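Microbial collagenase (Bacillus anthracis, PDB 5SV5) probably degrades collagen as a secreted metallopeptidase, with its pre-peptidase C-terminal domain, the part in this structure, forming a non-catalytic beta-sandwich module. Local coordinates at residues A[43-46]-A[50-53]; A[53-58]-A[64-69]; A[88-93]-A[98-103]. One frame throughout, in Å; residues are numbered along the deposited sequence.

Contact 1: A[43-46]-A[50-53]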
loop_
_atom_site.group_PDB
_atom_site.type_symbol
_atom_site.label_atom_id
_atom_site.label_comp_id
_atom_site.label_asym_id
_atom_site.label_seq_id
_atom_site.Cartn_x
_atom_site.Cartn_y
_atom_site.Cartn_z
ATOM N N VAL A 43 -4.986 5.362 -0.027
ATOM C CA VAL A 43 -4.240 5.816 1.140
ATOM C C VAL A 43 -4.459 7.309 1.301
ATOM O O VAL A 43 -4.232 8.073 0.364
ATOM C CB VAL A 43 -2.736 5.497 1.013
ATOM C CG1 VAL A 43 -1.940 6.140 2.142
ATOM C CG2 VAL A 43 -2.527 3.982 1.002
ATOM N N LEU A 44 -4.917 7.713 2.483
ATOM C CA LEU A 44 -5.096 9.128 2.808
ATOM C C LEU A 44 -3.805 9.608 3.460
ATOM O O LEU A 44 -3.407 9.128 4.525
ATOM C CB LEU A 44 -6.295 9.329 3.736
ATOM C CG LEU A 44 -7.614 8.775 3.168
ATOM C CD1 LEU A 44 -8.761 8.976 4.146
ATOM C CD2 LEU A 44 -7.942 9.276 1.777
ATOM N N ASN A 45 -3.158 10.557 2.789
ATOM C CA ASN A 45 -1.871 11.135 3.187
ATOM C C ASN A 45 -2.190 12.315 4.094
ATOM O O ASN A 45 -2.313 13.461 3.638
ATOM C CB ASN A 45 -1.133 11.538 1.910
ATOM C CG ASN A 45 0.207 12.181 2.144
ATOM O OD1 ASN A 45 0.718 12.265 3.266
ATOM N ND2 ASN A 45 0.798 12.644 1.055
ATOM N N GLU A 46 -2.355 12.033 5.386
ATOM C CA GLU A 46 -2.951 12.996 6.305
ATOM C C GLU A 46 -2.136 14.267 6.490
ATOM O O GLU A 46 -2.718 15.332 6.695
ATOM C CB GLU A 46 -3.254 12.319 7.645
ATOM C CG GLU A 46 -4.244 11.161 7.514
ATOM C CD GLU A 46 -4.638 10.520 8.832
ATOM O OE1 GLU A 46 -3.895 10.657 9.838
ATOM O OE2 GLU A 46 -5.709 9.872 8.860
ATOM N N GLY A 50 5.764 13.408 1.301
ATOM C CA GLY A 50 6.134 12.735 0.048
ATOM C C GLY A 50 6.040 11.240 0.240
ATOM O O GLY A 50 7.016 10.606 0.641
HETATM N N MSE A 51 4.864 10.683 -0.020
HETATM C CA MSE A 51 4.613 9.242 0.151
HETATM C C MSE A 51 3.764 8.718 -0.988
HETATM O O MSE A 51 3.095 9.483 -1.706
HETATM C CB MSE A 51 3.997 8.947 1.527
HETATM C CG MSE A 51 2.577 9.519 1.621
HETATM SE SE MSE A 51 1.669 8.950 3.287
HETATM C CE MSE A 51 1.613 7.041 2.844
ATOM N N THR A 52 3.800 7.404 -1.150
ATOM C CA THR A 52 3.028 6.742 -2.180
ATOM C C THR A 52 2.852 5.275 -1.801
ATOM O O THR A 52 3.192 4.868 -0.688
ATOM C CB THR A 52 3.679 6.932 -3.567
ATOM O OG1 THR A 52 2.757 6.532 -4.577
ATOM C CG2 THR A 52 4.979 6.176 -3.700
ATOM N N TRP A 53 2.297 4.483 -2.717
ATOM C CA TRP A 53 2.264 3.047 -2.520
ATOM C C TRP A 53 2.428 2.340 -3.860
ATOM O O TRP A 53 2.102 2.895 -4.924
ATOM C CB TRP A 53 0.981 2.580 -1.797
ATOM C CG TRP A 53 -0.320 2.815 -2.513
ATOM C CD1 TRP A 53 -1.197 3.823 -2.273
ATOM C CD2 TRP A 53 -0.896 2.019 -3.562
ATOM N NE1 TRP A 53 -2.292 3.719 -3.107
ATOM C CE2 TRP A 53 -2.125 2.621 -3.916
ATOM C CE3 TRP A 53 -0.493 0.859 -4.238
ATOM C CZ2 TRP A 53 -2.948 2.101 -4.930
ATOM C CZ3 TRP A 53 -1.297 0.367 -5.255
ATOM C CH2 TRP A 53 -2.513 0.981 -5.587
#

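Contact 2: A[53-58]-A[64-69]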
loop_
_atom_site.group_PDB
_atom_site.type_symbol
_atom_site.label_atom_id
_atom_site.label_comp_id
_atom_site.label_asym_id
_atom_site.label_seq_id
_atom_site.Cartn_x
_atom_site.Cartn_y
_atom_site.Cartn_z
ATOM N N TRP A 53 2.297 4.483 -2.717
ATOM C CA TRP A 53 2.264 3.047 -2.520
ATOM C C TRP A 53 2.428 2.340 -3.860
ATOM O O TRP A 53 2.102 2.895 -4.924
ATOM C CB TRP A 53 0.981 2.580 -1.797
ATOM C CG TRP A 53 -0.320 2.815 -2.513
ATOM C CD1 TRP A 53 -1.197 3.823 -2.273
ATOM C CD2 TRP A 53 -0.896 2.019 -3.562
ATOM N NE1 TRP A 53 -2.292 3.719 -3.107
ATOM C CE2 TRP A 53 -2.125 2.621 -3.916
ATOM C CE3 TRP A 53 -0.493 0.859 -4.238
ATOM C CZ2 TRP A 53 -2.948 2.101 -4.930
ATOM C CZ3 TRP A 53 -1.297 0.367 -5.255
ATOM C CH2 TRP A 53 -2.513 0.981 -5.587
ATOM N N VAL A 54 2.958 1.120 -3.797
ATOM C CA VAL A 54 3.056 0.236 -4.953
ATOM C C VAL A 54 2.606 -1.165 -4.523
ATOM O O VAL A 54 2.733 -1.543 -3.353
ATOM C CB VAL A 54 4.465 0.193 -5.581
ATOM C CG1 VAL A 54 4.883 1.545 -6.104
ATOM C CG2 VAL A 54 5.517 -0.385 -4.641
ATOM N N LEU A 55 2.100 -1.930 -5.481
ATOM C CA LEU A 55 1.548 -3.256 -5.235
ATOM C C LEU A 55 2.173 -4.277 -6.163
ATOM O O LEU A 55 2.264 -4.026 -7.375
ATOM C CB LEU A 55 0.036 -3.225 -5.488
ATOM C CG LEU A 55 -0.736 -4.518 -5.224
ATOM C CD1 LEU A 55 -0.893 -4.765 -3.737
ATOM C CD2 LEU A 55 -2.095 -4.473 -5.913
ATOM N N HIS A 56 2.575 -5.428 -5.618
ATOM C CA HIS A 56 3.051 -6.543 -6.411
ATOM C C HIS A 56 2.222 -7.788 -6.150
ATOM O O HIS A 56 1.963 -8.143 -4.998
ATOM C CB HIS A 56 4.518 -6.894 -6.088
ATOM C CG HIS A 56 5.492 -5.846 -6.498
ATOM N ND1 HIS A 56 5.966 -5.747 -7.781
ATOM C CD2 HIS A 56 6.067 -4.837 -5.808
ATOM C CE1 HIS A 56 6.798 -4.722 -7.859
ATOM N NE2 HIS A 56 6.865 -4.144 -6.678
ATOM N N HIS A 57 1.832 -8.467 -7.226
ATOM C CA HIS A 57 1.372 -9.849 -7.112
ATOM C C HIS A 57 2.610 -10.708 -6.812
ATOM O O HIS A 57 3.695 -10.416 -7.332
ATOM C CB HIS A 57 0.719 -10.261 -8.427
ATOM C CG HIS A 57 0.097 -11.621 -8.415
ATOM N ND1 HIS A 57 0.789 -12.752 -8.736
ATOM C CD2 HIS A 57 -1.174 -12.011 -8.172
ATOM C CE1 HIS A 57 -0.018 -13.789 -8.663
ATOM N NE2 HIS A 57 -1.215 -13.367 -8.322
ATOM N N GLU A 58 2.437 -11.730 -5.958
ATOM C CA GLU A 58 3.518 -12.635 -5.510
ATOM C C GLU A 58 4.439 -13.097 -6.633
ATOM O O GLU A 58 5.644 -13.286 -6.474
ATOM C CB GLU A 58 2.907 -13.907 -4.826
ATOM C CG GLU A 58 1.901 -14.712 -5.668
ATOM C CD GLU A 58 1.341 -15.944 -4.972
ATOM O OE1 GLU A 58 0.096 -16.121 -4.961
ATOM O OE2 GLU A 58 2.134 -16.757 -4.454
ATOM N N TYR A 64 4.849 -3.724 -11.362
ATOM C CA TYR A 64 3.778 -3.425 -10.430
ATOM C C TYR A 64 2.463 -3.962 -10.944
ATOM O O TYR A 64 2.129 -3.787 -12.103
ATOM C CB TYR A 64 3.614 -1.915 -10.237
ATOM C CG TYR A 64 4.859 -1.207 -9.800
ATOM C CD1 TYR A 64 5.528 -1.618 -8.658
ATOM C CD2 TYR A 64 5.356 -0.102 -10.493
ATOM C CE1 TYR A 64 6.675 -0.983 -8.226
ATOM C CE2 TYR A 64 6.501 0.560 -10.055
ATOM C CZ TYR A 64 7.153 0.110 -8.912
ATOM O OH TYR A 64 8.284 0.734 -8.445
ATOM N N ALA A 65 1.707 -4.592 -10.066
ATOM C CA ALA A 65 0.330 -4.935 -10.372
ATOM C C ALA A 65 -0.536 -3.669 -10.412
ATOM O O ALA A 65 -1.484 -3.603 -11.181
ATOM C CB ALA A 65 -0.200 -5.913 -9.349
ATOM N N ALA A 66 -0.197 -2.695 -9.566
ATOM C CA ALA A 66 -0.869 -1.398 -9.512
ATOM C C ALA A 66 0.038 -0.456 -8.732
ATOM O O ALA A 66 0.956 -0.909 -8.026
ATOM C CB ALA A 66 -2.228 -1.511 -8.841
ATOM N N TYR A 67 -0.235 0.836 -8.826
ATOM C CA TYR A 67 0.477 1.815 -8.013
ATOM C C TYR A 67 -0.455 2.961 -7.712
ATOM O O TYR A 67 -1.429 3.216 -8.437
ATOM C CB TYR A 67 1.764 2.297 -8.696
ATOM C CG TYR A 67 1.568 2.809 -10.077
ATOM C CD1 TYR A 67 1.190 4.122 -10.294
ATOM C CD2 TYR A 67 1.753 1.978 -11.179
ATOM C CE1 TYR A 67 1.008 4.608 -11.576
ATOM C CE2 TYR A 67 1.589 2.453 -12.469
ATOM C CZ TYR A 67 1.203 3.763 -12.657
ATOM O OH TYR A 67 1.030 4.232 -13.932
ATOM N N GLY A 68 -0.173 3.667 -6.627
ATOM C CA GLY A 68 -0.998 4.788 -6.257
ATOM C C GLY A 68 -0.751 6.030 -7.078
ATOM O O GLY A 68 0.384 6.328 -7.462
ATOM N N GLN A 69 -1.818 6.755 -7.371
ATOM C CA GLN A 69 -1.688 8.055 -8.010
ATOM C C GLN A 69 -2.303 9.078 -7.080
ATOM O O GLN A 69 -3.443 8.927 -6.622
ATOM C CB GLN A 69 -2.363 8.065 -9.369
ATOM C CG GLN A 69 -2.390 9.413 -10.046
ATOM C CD GLN A 69 -3.160 9.352 -11.337
ATOM O OE1 GLN A 69 -2.826 8.572 -12.224
ATOM N NE2 GLN A 69 -4.226 10.134 -11.436
#

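Contact 3: A[88-93]-A[98-103]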
loop_
_atom_site.group_PDB
_atom_site.type_symbol
_atom_site.label_atom_id
_atom_site.label_comp_id
_atom_site.label_asym_id
_atom_site.label_seq_id
_atom_site.Cartn_x
_atom_site.Cartn_y
_atom_site.Cartn_z
ATOM N N LEU A 88 1.704 -5.165 -0.632
ATOM C CA LEU A 88 1.437 -3.734 -0.759
ATOM C C LEU A 88 2.463 -2.981 0.085
ATOM O O LEU A 88 2.584 -3.219 1.294
ATOM C CB LEU A 88 0.019 -3.447 -0.259
ATOM C CG LEU A 88 -0.375 -1.974 -0.146
ATOM C CD1 LEU A 88 -0.362 -1.273 -1.498
ATOM C CD2 LEU A 88 -1.732 -1.844 0.510
ATOM N N TYR A 89 3.184 -2.060 -0.553
ATOM C CA TYR A 89 4.223 -1.264 0.099
ATOM C C TYR A 89 3.751 0.178 0.166
ATOM O O TYR A 89 3.534 0.801 -0.872
ATOM C CB TYR A 89 5.538 -1.341 -0.701
ATOM C CG TYR A 89 6.055 -2.755 -0.822
ATOM C CD1 TYR A 89 5.583 -3.624 -1.807
ATOM C CD2 TYR A 89 7.001 -3.243 0.063
ATOM C CE1 TYR A 89 6.018 -4.934 -1.884
ATOM C CE2 TYR A 89 7.444 -4.557 -0.011
ATOM C CZ TYR A 89 6.940 -5.394 -0.985
ATOM O OH TYR A 89 7.360 -6.692 -1.077
ATOM N N VAL A 90 3.563 0.687 1.385
ATOM C CA VAL A 90 3.191 2.082 1.635
ATOM C C VAL A 90 4.451 2.750 2.171
ATOM O O VAL A 90 4.977 2.322 3.205
ATOM C CB VAL A 90 2.025 2.177 2.635
ATOM C CG1 VAL A 90 1.675 3.631 2.896
ATOM C CG2 VAL A 90 0.820 1.373 2.151
ATOM N N TYR A 91 4.964 3.763 1.477
ATOM C CA TYR A 91 6.290 4.252 1.822
ATOM C C TYR A 91 6.449 5.731 1.532
ATOM O O TYR A 91 5.727 6.309 0.716
ATOM C CB TYR A 91 7.374 3.427 1.093
ATOM C CG TYR A 91 7.432 3.621 -0.411
ATOM C CD1 TYR A 91 6.604 2.902 -1.265
ATOM C CD2 TYR A 91 8.308 4.532 -0.964
ATOM C CE1 TYR A 91 6.672 3.071 -2.636
ATOM C CE2 TYR A 91 8.382 4.717 -2.334
ATOM C CZ TYR A 91 7.562 3.981 -3.169
ATOM O OH TYR A 91 7.614 4.137 -4.540
ATOM N N LYS A 92 7.426 6.327 2.201
ATOM C CA LYS A 92 7.777 7.716 1.967
ATOM C C LYS A 92 9.128 7.822 1.262
ATOM O O LYS A 92 10.028 7.008 1.437
ATOM C CB LYS A 92 7.724 8.569 3.233
ATOM C CG LYS A 92 8.687 8.159 4.329
ATOM C CD LYS A 92 8.617 9.107 5.512
ATOM C CE LYS A 92 9.598 8.693 6.599
ATOM N NZ LYS A 92 9.518 9.579 7.785
ATOM N N TYR A 93 9.238 8.875 0.456
ATOM C CA TYR A 93 10.443 9.157 -0.335
ATOM C C TYR A 93 11.052 10.526 -0.024
ATOM O O TYR A 93 12.022 10.916 -0.673
ATOM C CB TYR A 93 10.153 9.028 -1.848
ATOM C CG TYR A 93 8.953 9.827 -2.311
ATOM C CD1 TYR A 93 9.044 11.206 -2.515
ATOM C CD2 TYR A 93 7.724 9.220 -2.528
ATOM C CE1 TYR A 93 7.944 11.953 -2.911
ATOM C CE2 TYR A 93 6.621 9.960 -2.925
ATOM C CZ TYR A 93 6.744 11.325 -3.122
ATOM O OH TYR A 93 5.638 12.052 -3.495
ATOM N N GLY A 98 4.600 11.651 8.836
ATOM C CA GLY A 98 3.161 11.698 8.656
ATOM C C GLY A 98 2.486 10.408 9.016
ATOM O O GLY A 98 3.108 9.368 9.195
ATOM N N THR A 99 1.183 10.519 9.165
ATOM C CA THR A 99 0.278 9.414 9.389
ATOM C C THR A 99 -0.548 9.181 8.130
ATOM O O THR A 99 -0.653 10.073 7.264
ATOM C CB THR A 99 -0.655 9.716 10.570
ATOM O OG1 THR A 99 -1.315 10.958 10.326
ATOM C CG2 THR A 99 0.135 9.816 11.875
ATOM N N TYR A 100 -1.161 8.005 8.034
ATOM C CA TYR A 100 -1.986 7.705 6.875
ATOM C C TYR A 100 -3.105 6.752 7.263
ATOM O O TYR A 100 -3.041 6.079 8.305
ATOM C CB TYR A 100 -1.139 7.127 5.712
ATOM C CG TYR A 100 -0.544 5.761 5.985
ATOM C CD1 TYR A 100 -1.293 4.596 5.789
ATOM C CD2 TYR A 100 0.737 5.623 6.497
ATOM C CE1 TYR A 100 -0.764 3.348 6.059
ATOM C CE2 TYR A 100 1.281 4.371 6.762
ATOM C CZ TYR A 100 0.519 3.235 6.555
ATOM O OH TYR A 100 1.028 1.980 6.809
ATOM N N GLU A 101 -4.128 6.693 6.407
ATOM C CA GLU A 101 -5.186 5.696 6.542
ATOM C C GLU A 101 -5.310 4.923 5.241
ATOM O O GLU A 101 -5.544 5.507 4.180
ATOM C CB GLU A 101 -6.536 6.307 6.916
ATOM C CG GLU A 101 -7.534 5.229 7.326
ATOM C CD GLU A 101 -8.733 5.795 8.061
ATOM O OE1 GLU A 101 -9.361 5.052 8.844
ATOM O OE2 GLU A 101 -9.040 6.995 7.889
ATOM N N LEU A 102 -5.137 3.608 5.332
ATOM C CA LEU A 102 -5.232 2.703 4.200
ATOM C C LEU A 102 -6.585 2.031 4.153
ATOM O O LEU A 102 -7.054 1.522 5.175
ATOM C CB LEU A 102 -4.157 1.606 4.344
ATOM C CG LEU A 102 -4.276 0.396 3.415
ATOM C CD1 LEU A 102 -4.066 0.773 1.968
ATOM C CD2 LEU A 102 -3.281 -0.676 3.840
ATOM N N SER A 103 -7.204 2.033 2.977
ATOM C CA SER A 103 -8.406 1.271 2.722
ATOM C C SER A 103 -8.195 0.354 1.529
ATOM O O SER A 103 -7.597 0.737 0.505
ATOM C CB SER A 103 -9.578 2.201 2.432
ATOM O OG SER A 103 -9.965 2.905 3.593
#

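Contact 1: A[43-46]-A[50-53]
Val43, Asn45, Met51 and Trp53 meet inside the beta sandwich of this pre-peptidase C-terminal domain, where the chain forms a beta arch: strand 37-45 ends in one layer and, after a short connection, strand 51-57 begins in the other. The segment axes run antiparallel at 176° and stay 8.6 Å apart, too far for backbone pairing, so side chains alone fill the gap and no hydrogen bond crosses it. Alternation along each strand sends every second residue inward, and Leu44 and Thr52 turn their side chains to the outer surfaces.

Met51, present as selenomethionine, supplies a long flexible chain that suits a gap of this width. Its CG lies between the backbone N and the carbonyl carbon (chi1 68°), and a bend at chi3 (-65°) turns the terminal methyl along the gap, so that CE comes alongside Val43, 3.7 Å from its CG1. Val43, compact and branched, spends one methyl on Met51 and the other on Trp53: CG2 approaches the indole obliquely, 3.5 Å from CD1 of Trp53. The indole can be buried because its NE1 hydrogen bonds to the carbonyl oxygen of Ile75 in strand 74-81.

Asn45 looks out of place among apolar groups, but both its polar atoms are hydrogen-bonded close by in the chain, ND2 to Ile49 O, at the mouth of the arch. The Asn45 amide and the Met51 chain lie alongside each other, pointing opposite ways. Asn45 CG lies 3.6 Å from Met51 CG, and OD1 of Asn45 packs 3.4 Å from the selenium atom SE of Met51.

Contact 2: A[53-58]-A[64-69]
Gly68 and Trp53 fit closely in this antiparallel beta hairpin of strands 51-57 and 66-71. The flat indole is matched by a flat surface, since glycine, with no side chain, lets its CA and N lie directly on the indole face: Gly68 CA sits over the five-membered ring of Trp53, 3.7 Å from its centroid and 24° off the normal, a CH-pi contact. Gly68 N also hydrogen bonds to Trp53 O at 2.9 Å in an almost straight line (178°).

Farther along, Leu55 N hydrogen bonds to Ala66 O, and Leu55 O receives Ala65 N at 2.8 Å. Ala65 and Ala66 both face Leu55 in a classic beta bulge. Their small methyls suit the extra residue, fitting round the branched end of Leu55, whose CD2 is 4.2 Å from CB of Ala65 and equally far from CB of Ala66.

The opposite face carries a second fit. The Tyr64 ring stands up on the face that carries Val54, which presses on it as a knob: Val54 CG1 is 4.0 Å from the Tyr64 ring centroid, over the face but offset toward the rim, with Val54 CB 3.6 Å from CE1 of Tyr64. His56 meets the same ring obliquely, His56 CE1 being 3.4 Å from Tyr64 CD1 with the planes at 49°. The imidazole is steadied by a hydrogen bond from its ND1 to Asp60 O.

Strand 84-92 pairs with the other edge of strand 51-57, through Val54 with Tyr89 and His56 with Tyr87. On the inner side, Leu55 and Ala66 pack against Phe79 of strand 74-81.

Contact 3: A[88-93]-A[98-103]
Val90 and Tyr100 face each other across the interior of the sandwich, a methyl set squarely on an aromatic ring. Strand 84-92 belongs to one layer and strand 98-104 to the other. Even the nearest CA atoms, those of Val90 and Leu102, are 8.8 Å apart, so the layers are joined here purely by side-chain packing, without hydrogen bonds.

The valine side chain crosses that of the tyrosine obliquely and touches it with one branch. CG1 of Val90 is anti to its backbone N (chi1 179°), a setting that aims this methyl at Tyr100. It stands 3.9 Å from the centroid of the Tyr100 ring and only 11° off the normal, a well-centred CH-pi contact. A beta-branched residue suits the place, being short and stiff, and its second methyl too faces the interior. Tyr100 has its CG between the backbone N and the carbonyl carbon (chi1 67°), which leans the ring across the gap and presents its face to Val90.

Leu88 and Leu102 take a different posture. Both side chains extend from their own layer and reach toward each other tip to tip: Leu88 CD2 is 3.8 Å from CD1 of Leu102 and 3.9 Å from CD2 of the same residue. Two leucines together are long enough to bridge the gap, and the indole of Trp53 packs beside Leu88.

Chemically, Tyr100 has two characters. Its face is apolar and takes the valine methyl, while its OH hydrogen bonds to Asp27 OD2 and to Tyr29 OH. Asp27 is a ligand of both sodium ions bound in this region, so the phenol belongs to the second shell of that metal site and may steady the carboxylate there.

In the fold
Contacts 1 and 3 are two cross-sections of one sandwich interior, their centres about 5 Å apart. Their strands are neighbours in each layer, 51-57 beside 84-92 and 37-45 beside 98-104, and a probable hydrogen bond of 2.6 Å joins Glu46 OE1 to Thr99 OG1. Contact 2 is of another kind, pairing within a layer, and its centre lies about 14 Å from that of contact 1 and 13 Å from that of contact 3. Trp53 links it to contact 1, and Trp53 CE3 meets Leu88 CD1 of contact 3 at 3.5 Å. Contact 3 comes nearest to bound sodium, about 5 Å from the Tyr100 side chain, against about 9 Å for Asn45 in contact 1 and 13 Å for Trp53.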